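Local coordinates for acetyltransferase (Agrobacterium tumefaciens, PDB 2DXQ), which probably transfers an acetyl group from acetyl-coenzyme A to an amine substrate, as a member of the GNAT acetyltransferase family, although its acceptor is unknown, at residues A[21-26]-A[86-91]; A[64-69]-A[82-87]; A[74-79]-A[114-119]. All blocks are in the same frame, centred on the assembly; numbering follows the deposited sequence.

Contact 1. Residues A[21-26]-A[86-91]; sequences ELYQVL and NVVTLE
N86 meets helix 21-26 at the ring of Y23 and the tip of L26. Its CB lies 3.9 Å from CE1 of Y23, whose ring plane stands 61° from that of the N86 amide, while OD1 faces the CD2 methyl of L26; ND2 is hydrogen-bonded to OD1 of N73 of the second subunit. The carbonyl O of N86 lies in the plane of the Y23 ring at its edge, and water 1 joins it to the phenol, 2.8 Å from Y23 OH and donating to N86 O. From V87 the backbone O touches CD1 of L26. V88 then points toward the helix: CG2, anti to the backbone N, comes to 3.4 Å from the backbone O of L22 and also reaches CG1 of V25. V88 CG1 lies 4.1 Å from CD1 of Y23 and touches CB of L22 as well. T89 adds its carbonyl O, against V25 CG1. Last comes L90, whose CD2 lies 3.8 Å from both L22 CD2 and V25 CG2, crossing each side chain at about a right angle. Segment 21-26 of helix 16-26 thus crosses 86-88 at 90° in this GNAT fold. No direct hydrogen bond joins the two segments, so the contact depends on branched aliphatic packing, with a water-mediated polar link at the Y23 end, where T75 of the second subunit also packs.

Contact 2. Residues A[64-69]-A[82-87]; sequences ATATLL and AFIENV
T67 and E85 form a hydrogen-bonded pair at the middle of two antiparallel strands, T67 N donating to E85 O and E85 N to T67 O at 2.8 Å. Along the T67 side chain, CB rests 3.6 Å from E85 O, the same carbonyl that receives its backbone N-H. With chi1 at -59° the hydroxyl lies beside the backbone N, and OG1 there meets two waters. Water 1, 2.7 Å from T67 OG1, donates to T65 OG1 and N86 O; water 2 accepts from N86 ND2. T65 OG1 is also hydrogen-bonded to F54 O, and N86 ND2 to N73 of the second subunit.

One residue pair further, L68 and I84 are a non-hydrogen-bonded pair. L68 CD1 touches both A82 CB, at 3.8 Å, and I84 CG1, and A66 CB continues this apolar row by touching I84 CG2 and V87 CG2. Helix 98-112 packs on I84 and V87 from the same face. L69 and F83 make the next hydrogen-bonded pair, with L69 N 2.9 Å from F83 O and bonds in both directions; L69 CD1 reaches F83 CB, but the phenyl ring leads away and stacks on F83 of the second subunit.

Beyond E85 the regular pairing breaks. N86 has positive phi (47°), and its N-H turns to E85 OE1, 3.0 Å away on the anti side of the carboxylate and 23° out of its plane. Such an irregularity in this strand recalls the beta bulge at which GNAT enzymes receive the acetyl-CoA pantetheine. Two doubly hydrogen-bonded pairs, T67/E85 and L69/F83, thus hold the strands in register, whereas at N86 two waters take over the link to T67 OG1.

Contact 3. Residues A[74-79]-A[114-119]; sequences LTRAAR and NCYKVM. With PO4 (phosphate ion), chain D; PO4 (phosphate ion), chain I.
The CH-pi packing of R76 on Y116 and the polar grip of R79 on N114 join the turn at 74-79 to the start of strand 117-122. R76 CG sits over one face of the Y116 ring, 3.6 Å from its centroid and 21° off the normal; K117 CG covers the opposite face. The R76 chain bends at chi2 and chi3, which sets its guanidinium almost perpendicular to the ring (83°). R79 also packs on Y116, whose CB lies over the centre of its guanidinium face.

Among hydrogen bonds between protein groups, R79 NE donates to N114 O at 3.2 Å, with the donor 34° out of the carbonyl plane. N114 itself closes the preceding helix as C-prime residue of a Schellman motif.

Bonds to phosphate centre on an ion probably taken from the crystallisation liquor. R76 NE and Y116 OH both donate to its O1, at 2.7 and 2.9 Å; K117 NZ is modelled implausibly close to O4, so that contact is doubtful in detail. A second phosphate is held more weakly by R76 NH1, which also forms a salt bridge to D30 of the second subunit. Cationic groups and phenol thus form, at the dimer interface, a site that holds anions in this crystal.

Strand 81-88 connects the set. Contacts 1 and 2 share N86, V87 and water 1, and are joined directly by a probable hydrogen bond from V88 N to T65 O (3.0 Å). Contact 2 passes to contact 3 through the neighbouring parallel strand: M119 N lies 2.8 Å from A82 O, and I84 N lies 2.9 Å from M119 O. Contacts 1 and 3 do not touch; their centres are about 29 Å apart, on opposite sides of the chain's centre. At contact 1 a phosphate, probably from the crystallisation liquor, lies about 3 Å from the T89 side chain, consistent with the region where GNAT relatives bind the acetyl-CoA pyrophosphate; those of contact 3 lie at the dimer interface.

Contact 1. Residues A[21-26]-A[86-91]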
loop_
_atom_site.group_PDB
_atom_site.type_symbol
_atom_site.label_atom_id
_atom_site.label_comp_id
_atom_site.label_asym_id
_atom_site.label_seq_id
_atom_site.Cartn_x
_atom_site.Cartn_y
_atom_site.Cartn_z
ATOM N N GLU A 21 11.551 18.088 6.535
ATOM C CA GLU A 21 13.014 17.984 6.478
ATOM C C GLU A 21 13.488 16.566 6.186
ATOM O O GLU A 21 14.404 16.356 5.380
ATOM C CB GLU A 21 13.640 18.531 7.764
ATOM C CG GLU A 21 13.316 20.007 7.975
ATOM C CD GLU A 21 14.081 20.647 9.116
ATOM O OE1 GLU A 21 14.942 19.978 9.727
ATOM O OE2 GLU A 21 13.819 21.842 9.387
ATOM N N LEU A 22 12.846 15.587 6.815
ATOM C CA LEU A 22 13.165 14.182 6.548
ATOM C C LEU A 22 12.861 13.803 5.103
ATOM O O LEU A 22 13.654 13.145 4.456
ATOM C CB LEU A 22 12.418 13.258 7.519
ATOM C CG LEU A 22 12.908 13.289 8.972
ATOM C CD1 LEU A 22 11.968 12.479 9.863
ATOM C CD2 LEU A 22 14.344 12.726 9.061
ATOM N N TYR A 23 11.715 14.237 4.590
ATOM C CA TYR A 23 11.339 13.881 3.225
ATOM C C TYR A 23 12.209 14.588 2.186
ATOM O O TYR A 23 12.386 14.091 1.081
ATOM C CB TYR A 23 9.853 14.158 2.992
ATOM C CG TYR A 23 8.910 13.311 3.828
ATOM C CD1 TYR A 23 9.207 11.979 4.139
ATOM C CD2 TYR A 23 7.709 13.833 4.271
ATOM C CE1 TYR A 23 8.338 11.209 4.888
ATOM C CE2 TYR A 23 6.815 13.075 5.004
ATOM C CZ TYR A 23 7.135 11.764 5.319
ATOM O OH TYR A 23 6.248 11.017 6.045
ATOM N N GLN A 24 12.792 15.721 2.559
ATOM C CA GLN A 24 13.801 16.371 1.721
ATOM C C GLN A 24 15.108 15.570 1.677
ATOM O O GLN A 24 15.779 15.517 0.635
ATOM C CB GLN A 24 14.006 17.826 2.166
ATOM C CG GLN A 24 12.792 18.677 1.736
ATOM C CD GLN A 24 12.510 19.896 2.597
ATOM O OE1 GLN A 24 13.405 20.422 3.265
ATOM N NE2 GLN A 24 11.248 20.374 2.561
ATOM N N VAL A 25 15.452 14.930 2.795
ATOM C CA VAL A 25 16.579 13.979 2.829
ATOM C C VAL A 25 16.312 12.773 1.939
ATOM O O VAL A 25 17.187 12.352 1.154
ATOM C CB VAL A 25 16.901 13.524 4.285
ATOM C CG1 VAL A 25 17.908 12.360 4.294
ATOM C CG2 VAL A 25 17.428 14.704 5.096
ATOM N N LEU A 26 15.107 12.222 2.061
ATOM C CA LEU A 26 14.680 11.079 1.270
ATOM C C LEU A 26 14.866 11.352 -0.226
ATOM O O LEU A 26 15.518 10.565 -0.923
ATOM C CB LEU A 26 13.228 10.709 1.587
ATOM C CG LEU A 26 12.602 9.504 0.864
ATOM C CD1 LEU A 26 13.424 8.241 1.136
ATOM C CD2 LEU A 26 11.148 9.330 1.310
ATOM N N ASN A 86 7.627 5.438 2.734
ATOM C CA ASN A 86 8.396 6.642 3.046
ATOM C C ASN A 86 9.258 6.523 4.294
ATOM O O ASN A 86 9.183 7.336 5.228
ATOM C CB ASN A 86 7.515 7.878 3.059
ATOM C CG ASN A 86 6.956 8.184 1.683
ATOM O OD1 ASN A 86 7.637 7.984 0.667
ATOM N ND2 ASN A 86 5.721 8.643 1.639
ATOM N N VAL A 87 10.092 5.495 4.277
ATOM C CA VAL A 87 11.029 5.285 5.371
ATOM C C VAL A 87 12.274 6.136 5.127
ATOM O O VAL A 87 12.888 6.054 4.055
ATOM C CB VAL A 87 11.428 3.802 5.436
ATOM C CG1 VAL A 87 12.497 3.590 6.471
ATOM C CG2 VAL A 87 10.199 2.949 5.744
ATOM N N VAL A 88 12.656 6.941 6.119
ATOM C CA VAL A 88 13.874 7.722 5.983
ATOM C C VAL A 88 14.637 7.835 7.274
ATOM O O VAL A 88 14.053 7.917 8.352
ATOM C CB VAL A 88 13.661 9.111 5.272
ATOM C CG1 VAL A 88 12.377 9.771 5.635
ATOM C CG2 VAL A 88 14.852 10.061 5.430
ATOM N N THR A 89 15.956 7.797 7.113
ATOM C CA THR A 89 16.910 8.007 8.162
ATOM C C THR A 89 17.942 9.008 7.644
ATOM O O THR A 89 17.934 9.400 6.481
ATOM C CB THR A 89 17.659 6.691 8.506
ATOM O OG1 THR A 89 18.344 6.181 7.341
ATOM C CG2 THR A 89 16.702 5.645 8.996
ATOM N N LEU A 90 18.877 9.364 8.501
ATOM C CA LEU A 90 19.828 10.405 8.167
ATOM C C LEU A 90 21.225 9.861 7.943
ATOM O O LEU A 90 21.648 8.966 8.704
ATOM C CB LEU A 90 19.843 11.407 9.299
ATOM C CG LEU A 90 18.502 12.109 9.559
ATOM C CD1 LEU A 90 18.609 13.028 10.768
ATOM C CD2 LEU A 90 18.038 12.891 8.344
ATOM N N GLU A 91 21.933 10.412 6.933
ATOM C CA GLU A 91 23.404 10.196 6.761
ATOM C C GLU A 91 23.914 10.022 8.187
ATOM O O GLU A 91 24.774 9.158 8.451
ATOM C CB GLU A 91 24.075 11.343 6.017
HETATM O O HOH W 1 7.110 8.508 6.869
#

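Contact 2. Residues A[64-69]-A[82-87]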
loop_
_atom_site.group_PDB
_atom_site.type_symbol
_atom_site.label_atom_id
_atom_site.label_comp_id
_atom_site.label_asym_id
_atom_site.label_seq_id
_atom_site.Cartn_x
_atom_site.Cartn_y
_atom_site.Cartn_z
ATOM N N ALA A 64 14.039 9.886 12.324
ATOM C CA ALA A 64 13.637 8.824 11.383
ATOM C C ALA A 64 12.133 8.799 11.294
ATOM O O ALA A 64 11.442 9.260 12.209
ATOM C CB ALA A 64 14.150 7.450 11.813
ATOM N N THR A 65 11.624 8.235 10.210
ATOM C CA THR A 65 10.177 8.117 10.048
ATOM C C THR A 65 9.844 6.919 9.171
ATOM O O THR A 65 10.677 6.455 8.384
ATOM C CB THR A 65 9.560 9.421 9.452
ATOM O OG1 THR A 65 8.125 9.316 9.412
ATOM C CG2 THR A 65 10.060 9.674 8.061
ATOM N N ALA A 66 8.636 6.397 9.370
ATOM C CA ALA A 66 8.038 5.385 8.490
ATOM C C ALA A 66 6.535 5.580 8.580
ATOM O O ALA A 66 6.010 5.884 9.664
ATOM C CB ALA A 66 8.410 3.992 8.961
ATOM N N THR A 67 5.843 5.364 7.462
ATOM C CA THR A 67 4.392 5.497 7.441
ATOM C C THR A 67 3.766 4.114 7.305
ATOM O O THR A 67 4.145 3.335 6.424
ATOM C CB THR A 67 3.945 6.394 6.276
ATOM O OG1 THR A 67 4.547 7.696 6.413
ATOM C CG2 THR A 67 2.395 6.498 6.210
ATOM N N LEU A 68 2.810 3.827 8.182
ATOM C CA LEU A 68 2.098 2.562 8.168
ATOM C C LEU A 68 0.728 2.770 7.549
ATOM O O LEU A 68 0.015 3.703 7.920
ATOM C CB LEU A 68 1.933 2.033 9.594
ATOM C CG LEU A 68 1.138 0.744 9.772
ATOM C CD1 LEU A 68 1.812 -0.446 9.057
ATOM C CD2 LEU A 68 1.000 0.488 11.283
ATOM N N LEU A 69 0.365 1.883 6.627
ATOM C CA LEU A 69 -0.954 1.928 5.987
ATOM C C LEU A 69 -1.637 0.595 6.262
ATOM O O LEU A 69 -1.220 -0.440 5.751
ATOM C CB LEU A 69 -0.817 2.143 4.474
ATOM C CG LEU A 69 0.142 3.244 4.000
ATOM C CD1 LEU A 69 0.356 3.152 2.494
ATOM C CD2 LEU A 69 -0.409 4.621 4.388
ATOM N N ALA A 82 -1.059 -4.688 5.525
ATOM C CA ALA A 82 -0.465 -3.370 5.669
ATOM C C ALA A 82 0.681 -3.165 4.706
ATOM O O ALA A 82 1.318 -4.132 4.279
ATOM C CB ALA A 82 0.026 -3.173 7.100
ATOM N N PHE A 83 0.932 -1.899 4.378
ATOM C CA PHE A 83 2.161 -1.490 3.697
ATOM C C PHE A 83 2.930 -0.545 4.599
ATOM O O PHE A 83 2.338 0.184 5.422
ATOM C CB PHE A 83 1.843 -0.701 2.436
ATOM C CG PHE A 83 1.142 -1.493 1.374
ATOM C CD1 PHE A 83 1.869 -2.238 0.463
ATOM C CD2 PHE A 83 -0.241 -1.467 1.282
ATOM C CE1 PHE A 83 1.220 -2.972 -0.532
ATOM C CE2 PHE A 83 -0.903 -2.182 0.280
ATOM C CZ PHE A 83 -0.167 -2.934 -0.628
ATOM N N ILE A 84 4.240 -0.511 4.407
ATOM C CA ILE A 84 5.068 0.529 5.034
ATOM C C ILE A 84 5.730 1.366 3.950
ATOM O O ILE A 84 6.294 0.816 2.990
ATOM C CB ILE A 84 6.094 -0.074 6.020
ATOM C CG1 ILE A 84 5.351 -0.629 7.247
ATOM C CG2 ILE A 84 7.120 0.988 6.466
ATOM C CD1 ILE A 84 6.258 -1.360 8.228
ATOM N N GLU A 85 5.631 2.687 4.087
ATOM C CA GLU A 85 6.109 3.601 3.055
ATOM C C GLU A 85 6.912 4.760 3.625
ATOM O O GLU A 85 6.889 5.017 4.825
ATOM C CB GLU A 85 4.923 4.161 2.256
ATOM C CG GLU A 85 4.600 3.335 0.990
ATOM C CD GLU A 85 5.726 3.389 -0.026
ATOM O OE1 GLU A 85 6.636 4.240 0.133
ATOM O OE2 GLU A 85 5.728 2.569 -0.971
ATOM N N ASN A 86 7.627 5.438 2.734
ATOM C CA ASN A 86 8.396 6.642 3.046
ATOM C C ASN A 86 9.258 6.523 4.294
ATOM O O ASN A 86 9.183 7.336 5.228
ATOM C CB ASN A 86 7.515 7.878 3.059
ATOM C CG ASN A 86 6.956 8.184 1.683
ATOM O OD1 ASN A 86 7.637 7.984 0.667
ATOM N ND2 ASN A 86 5.721 8.643 1.639
ATOM N N VAL A 87 10.092 5.495 4.277
ATOM C CA VAL A 87 11.029 5.285 5.371
ATOM C C VAL A 87 12.274 6.136 5.127
ATOM O O VAL A 87 12.888 6.054 4.055
ATOM C CB VAL A 87 11.428 3.802 5.436
ATOM C CG1 VAL A 87 12.497 3.590 6.471
ATOM C CG2 VAL A 87 10.199 2.949 5.744
HETATM O O HOH W 1 7.110 8.508 6.869
HETATM O O HOH W 2 4.189 8.867 3.914
#

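Contact 3. Residues A[74-79]-A[114-119]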
loop_
_atom_site.group_PDB
_atom_site.type_symbol
_atom_site.label_atom_id
_atom_site.label_comp_id
_atom_site.label_asym_id
_atom_site.label_seq_id
_atom_site.Cartn_x
_atom_site.Cartn_y
_atom_site.Cartn_z
ATOM N N LEU A 74 -11.031 -8.662 2.821
ATOM C CA LEU A 74 -11.921 -9.828 2.965
ATOM C C LEU A 74 -11.237 -11.194 2.796
ATOM O O LEU A 74 -11.794 -12.235 3.176
ATOM C CB LEU A 74 -13.100 -9.712 1.988
ATOM C CG LEU A 74 -14.173 -8.692 2.366
ATOM C CD1 LEU A 74 -15.012 -8.299 1.155
ATOM C CD2 LEU A 74 -15.044 -9.246 3.498
ATOM N N THR A 75 -10.032 -11.202 2.230
ATOM C CA THR A 75 -9.285 -12.446 2.079
ATOM C C THR A 75 -8.669 -12.843 3.415
ATOM O O THR A 75 -8.685 -12.055 4.374
ATOM C CB THR A 75 -8.183 -12.346 0.991
ATOM O OG1 THR A 75 -7.129 -11.483 1.446
ATOM C CG2 THR A 75 -8.754 -11.824 -0.319
ATOM N N ARG A 76 -8.153 -14.072 3.464
ATOM C CA ARG A 76 -7.447 -14.632 4.630
ATOM C C ARG A 76 -8.223 -14.402 5.934
ATOM O O ARG A 76 -7.715 -13.788 6.883
ATOM C CB ARG A 76 -6.003 -14.093 4.724
ATOM C CG ARG A 76 -5.239 -13.958 3.386
ATOM C CD ARG A 76 -5.176 -15.247 2.610
ATOM N NE ARG A 76 -3.976 -15.403 1.796
ATOM C CZ ARG A 76 -3.651 -16.541 1.189
ATOM N NH1 ARG A 76 -4.439 -17.603 1.308
ATOM N NH2 ARG A 76 -2.543 -16.629 0.470
ATOM N N ALA A 77 -9.470 -14.879 5.952
ATOM C CA ALA A 77 -10.371 -14.743 7.106
ATOM C C ALA A 77 -10.723 -13.280 7.429
ATOM O O ALA A 77 -10.924 -12.908 8.593
ATOM C CB ALA A 77 -9.792 -15.479 8.325
ATOM N N ALA A 78 -10.801 -12.463 6.376
ATOM C CA ALA A 78 -11.124 -11.039 6.450
ATOM C C ALA A 78 -10.154 -10.253 7.341
ATOM O O ALA A 78 -10.546 -9.334 8.041
ATOM C CB ALA A 78 -12.603 -10.795 6.864
ATOM N N ARG A 79 -8.882 -10.616 7.280
ATOM C CA ARG A 79 -7.857 -9.948 8.078
ATOM C C ARG A 79 -7.196 -8.851 7.273
ATOM O O ARG A 79 -6.956 -9.036 6.075
ATOM C CB ARG A 79 -6.812 -10.948 8.526
ATOM C CG ARG A 79 -7.315 -11.882 9.612
ATOM C CD ARG A 79 -6.262 -12.860 9.962
ATOM N NE ARG A 79 -5.201 -12.272 10.776
ATOM C CZ ARG A 79 -4.088 -12.918 11.107
ATOM N NH1 ARG A 79 -3.904 -14.168 10.689
ATOM N NH2 ARG A 79 -3.159 -12.322 11.857
ATOM N N ASN A 114 -3.975 -6.967 13.914
ATOM C CA ASN A 114 -4.330 -8.267 13.321
ATOM C C ASN A 114 -4.056 -8.355 11.820
ATOM O O ASN A 114 -4.687 -9.141 11.130
ATOM C CB ASN A 114 -5.789 -8.685 13.611
ATOM C CG ASN A 114 -6.006 -10.190 13.471
ATOM O OD1 ASN A 114 -5.107 -10.988 13.724
ATOM N ND2 ASN A 114 -7.209 -10.579 13.053
ATOM N N CYS A 115 -3.102 -7.568 11.323
ATOM C CA CYS A 115 -2.696 -7.722 9.915
ATOM C C CYS A 115 -2.004 -9.068 9.705
ATOM O O CYS A 115 -1.138 -9.463 10.495
ATOM C CB CYS A 115 -1.756 -6.587 9.480
ATOM S SG CYS A 115 -2.519 -5.000 9.346
ATOM N N TYR A 116 -2.368 -9.788 8.645
ATOM C CA TYR A 116 -1.714 -11.068 8.388
ATOM C C TYR A 116 -0.350 -10.935 7.713
ATOM O O TYR A 116 0.490 -11.834 7.787
ATOM C CB TYR A 116 -2.638 -12.030 7.637
ATOM C CG TYR A 116 -2.840 -11.751 6.169
ATOM C CD1 TYR A 116 -3.868 -10.923 5.734
ATOM C CD2 TYR A 116 -2.031 -12.363 5.212
ATOM C CE1 TYR A 116 -4.074 -10.690 4.379
ATOM C CE2 TYR A 116 -2.230 -12.123 3.858
ATOM C CZ TYR A 116 -3.252 -11.290 3.454
ATOM O OH TYR A 116 -3.466 -11.061 2.105
ATOM N N LYS A 117 -0.138 -9.809 7.038
ATOM C CA LYS A 117 1.140 -9.545 6.403
ATOM C C LYS A 117 1.410 -8.043 6.380
ATOM O O LYS A 117 0.482 -7.223 6.466
ATOM C CB LYS A 117 1.175 -10.107 4.978
ATOM C CG LYS A 117 0.262 -9.373 4.017
ATOM C CD LYS A 117 0.333 -9.953 2.598
ATOM C CE LYS A 117 -0.818 -9.398 1.776
ATOM N NZ LYS A 117 -0.725 -9.819 0.336
ATOM N N VAL A 118 2.685 -7.696 6.307
ATOM C CA VAL A 118 3.107 -6.317 6.096
ATOM C C VAL A 118 4.033 -6.318 4.879
ATOM O O VAL A 118 4.956 -7.114 4.826
ATOM C CB VAL A 118 3.842 -5.747 7.337
ATOM C CG1 VAL A 118 4.234 -4.281 7.096
ATOM C CG2 VAL A 118 2.941 -5.843 8.570
HETATM N N MSE A 119 3.790 -5.414 3.931
HETATM C CA MSE A 119 4.566 -5.374 2.686
HETATM C C MSE A 119 5.324 -4.062 2.539
HETATM O O MSE A 119 4.914 -3.029 3.069
HETATM C CB MSE A 119 3.625 -5.548 1.487
HETATM C CG MSE A 119 3.017 -6.936 1.419
HETATM SE SE MSE A 119 1.586 -6.966 0.084
HETATM C CE MSE A 119 0.281 -5.966 1.081
HETATM P P PO4 D . -1.053 -13.494 0.178
HETATM O O1 PO4 D . -2.289 -13.456 1.026
HETATM O O2 PO4 D . -0.059 -14.463 0.739
HETATM O O3 PO4 D . -1.405 -13.883 -1.244
HETATM O O4 PO4 D . -0.409 -12.136 0.139
HETATM P P PO4 I . -3.943 -20.188 -1.243
HETATM O O1 PO4 I . -3.675 -19.121 -2.280
HETATM O O2 PO4 I . -2.931 -20.072 -0.124
HETATM O O3 PO4 I . -5.328 -20.012 -0.678
HETATM O O4 PO4 I . -3.841 -21.553 -1.885
#